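PDB 5DA1: endoribonuclease from Porcine reproductive and respiratory syndrome virus, which acts as an endoribonuclease and beta interferon antagonist, and probably degrades polyuridine tracts of viral RNA so that host double-stranded RNA sensors stay silent. Local coordinates for residues V97-V102 with K200-F205. Numbering follows the deposited sequence.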
loop_
_atom_site.group_PDB
_atom_site.type_symbol
_atom_site.label_atom_id
_atom_site.label_comp_id
_atom_site.label_asym_id
_atom_site.label_seq_id
_atom_site.Cartn_x
_atom_site.Cartn_y
_atom_site.Cartn_z
ATOM N N VAL A 97 -12.873 33.159 8.136
ATOM C CA VAL A 97 -11.974 33.216 7.004
ATOM C C VAL A 97 -11.165 31.914 6.931
ATOM O O VAL A 97 -10.524 31.512 7.902
ATOM C CB VAL A 97 -11.048 34.463 7.088
ATOM C CG1 VAL A 97 -10.683 34.786 8.562
ATOM C CG2 VAL A 97 -9.798 34.296 6.180
ATOM N N LEU A 98 -11.213 31.252 5.779
ATOM C CA LEU A 98 -10.482 30.004 5.595
ATOM C C LEU A 98 -9.114 30.252 4.964
ATOM O O LEU A 98 -8.996 31.076 4.049
ATOM C CB LEU A 98 -11.300 29.044 4.737
ATOM C CG LEU A 98 -12.490 28.415 5.440
ATOM C CD1 LEU A 98 -13.440 27.906 4.394
ATOM C CD2 LEU A 98 -12.054 27.305 6.392
ATOM N N PRO A 99 -8.083 29.528 5.433
ATOM C CA PRO A 99 -6.714 29.716 4.925
ATOM C C PRO A 99 -6.648 29.439 3.437
ATOM O O PRO A 99 -7.571 28.833 2.883
ATOM C CB PRO A 99 -5.908 28.647 5.668
ATOM C CG PRO A 99 -6.747 28.241 6.845
ATOM C CD PRO A 99 -8.171 28.416 6.398
ATOM N N GLU A 100 -5.589 29.884 2.779
ATOM C CA GLU A 100 -5.407 29.537 1.383
ATOM C C GLU A 100 -4.728 28.153 1.303
ATOM O O GLU A 100 -3.757 27.914 2.021
ATOM C CB GLU A 100 -4.611 30.632 0.685
ATOM C CG GLU A 100 -4.746 30.606 -0.846
ATOM C CD GLU A 100 -5.220 31.946 -1.456
ATOM O OE1 GLU A 100 -4.616 32.376 -2.482
ATOM O OE2 GLU A 100 -6.198 32.552 -0.920
ATOM N N THR A 101 -5.251 27.247 0.469
ATOM C CA THR A 101 -4.785 25.853 0.449
ATOM C C THR A 101 -4.692 25.209 -0.933
ATOM O O THR A 101 -5.385 25.614 -1.851
ATOM C CB THR A 101 -5.668 24.931 1.332
ATOM O OG1 THR A 101 -5.089 23.620 1.395
ATOM C CG2 THR A 101 -7.064 24.813 0.755
ATOM N N VAL A 102 -3.833 24.200 -1.078
ATOM C CA VAL A 102 -3.884 23.342 -2.272
ATOM C C VAL A 102 -4.753 22.110 -1.988
ATOM O O VAL A 102 -5.095 21.846 -0.819
ATOM C CB VAL A 102 -2.491 22.952 -2.857
ATOM C CG1 VAL A 102 -1.926 24.094 -3.701
ATOM C CG2 VAL A 102 -1.527 22.546 -1.780
ATOM N N LYS A 200 6.502 25.935 4.042
ATOM C CA LYS A 200 5.286 25.598 4.719
ATOM C C LYS A 200 4.191 25.726 3.687
ATOM O O LYS A 200 4.133 26.708 2.960
ATOM C CB LYS A 200 5.074 26.502 5.918
ATOM C CG LYS A 200 6.065 26.160 7.009
ATOM C CD LYS A 200 5.675 26.795 8.308
ATOM C CE LYS A 200 6.048 25.875 9.480
ATOM N NZ LYS A 200 5.371 26.317 10.757
ATOM N N VAL A 201 3.370 24.685 3.580
ATOM C CA VAL A 201 2.313 24.619 2.579
ATOM C C VAL A 201 1.032 24.116 3.230
ATOM O O VAL A 201 1.061 23.276 4.119
ATOM C CB VAL A 201 2.668 23.681 1.410
ATOM C CG1 VAL A 201 1.701 23.866 0.288
ATOM C CG2 VAL A 201 4.061 23.945 0.906
ATOM N N MET A 202 -0.088 24.670 2.789
ATOM C CA MET A 202 -1.383 24.203 3.191
ATOM C C MET A 202 -1.881 23.287 2.093
ATOM O O MET A 202 -2.019 23.712 0.941
ATOM C CB MET A 202 -2.339 25.376 3.383
ATOM C CG MET A 202 -2.056 26.196 4.628
ATOM S SD MET A 202 -2.653 25.397 6.147
ATOM C CE MET A 202 -4.371 25.206 5.766
ATOM N N LEU A 203 -2.123 22.024 2.461
ATOM C CA LEU A 203 -2.707 21.027 1.550
ATOM C C LEU A 203 -3.955 20.415 2.207
ATOM O O LEU A 203 -3.875 19.903 3.321
ATOM C CB LEU A 203 -1.666 19.955 1.182
ATOM C CG LEU A 203 -2.188 18.692 0.506
ATOM C CD1 LEU A 203 -2.337 18.866 -0.968
ATOM C CD2 LEU A 203 -1.314 17.499 0.825
ATOM N N ASP A 204 -5.097 20.494 1.514
ATOM C CA ASP A 204 -6.379 20.027 2.038
ATOM C C ASP A 204 -6.630 20.641 3.390
ATOM O O ASP A 204 -7.170 19.998 4.284
ATOM C CB ASP A 204 -6.391 18.510 2.193
ATOM C CG ASP A 204 -6.313 17.779 0.875
ATOM O OD1 ASP A 204 -6.691 18.350 -0.176
ATOM O OD2 ASP A 204 -5.877 16.607 0.904
ATOM N N PHE A 205 -6.180 21.881 3.534
ATOM C CA PHE A 205 -6.271 22.650 4.773
ATOM C C PHE A 205 -5.411 22.156 5.921
ATOM O O PHE A 205 -5.588 22.602 7.048
ATOM C CB PHE A 205 -7.719 22.785 5.247
ATOM C CG PHE A 205 -8.594 23.569 4.327
ATOM C CD1 PHE A 205 -8.459 24.948 4.230
ATOM C CD2 PHE A 205 -9.574 22.926 3.584
ATOM C CE1 PHE A 205 -9.285 25.681 3.386
ATOM C CE2 PHE A 205 -10.412 23.630 2.730
ATOM C CZ PHE A 205 -10.277 25.014 2.629
#
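Thr101 and Val102 dock on the tip of a beta-hairpin in the EndoU endoribonuclease part of the polyprotein. Strands 197-203 and 206-213 form the hairpin. Asp204 and Phe205 make its two-residue turn, with type I' backbone angles. The loop after strand 94-96 runs alongside the end of strand 197-203 and adds a single parallel bridge, Val102 with Leu203. Val102 N donates to Met202 O at 2.8 Å, and Asp204 N donates to Val102 O at 2.7 Å.

The main bump is the Thr101 methyl. CG2 sits over one face of the Phe205 ring, 3.6 Å from its centroid and 15° off the normal, a CH-pi contact. Pro99 O lies at the ring edge, 3.6 Å from Phe205 CE1. Leu98 CB approaches the same carbon obliquely. Beyond these segments, Val9, Leu13 and Leu87 also touch this ring, and the Phe103 ring meets it steeply. Pro99 makes a second bump. The Met202 chain bends at chi2 and chi3, which leaves CE against Pro99 CB at 3.8 Å. On the Val102 side, CG2 fits between Val201 CG1 and Leu203 CD1.

The CB of Asp204 points away from residues 97-102, but its carboxylate still reaches the same loop: OD2 hydrogen-bonds to Ser104 OG, and also to Ser159 OG. With OG1 anti to the backbone N (chi1 -174°), the Thr101 hydroxyl accepts from Phe205 N at 3.0 Å and donates in plane to a lone pair of Val102 O at 2.8 Å.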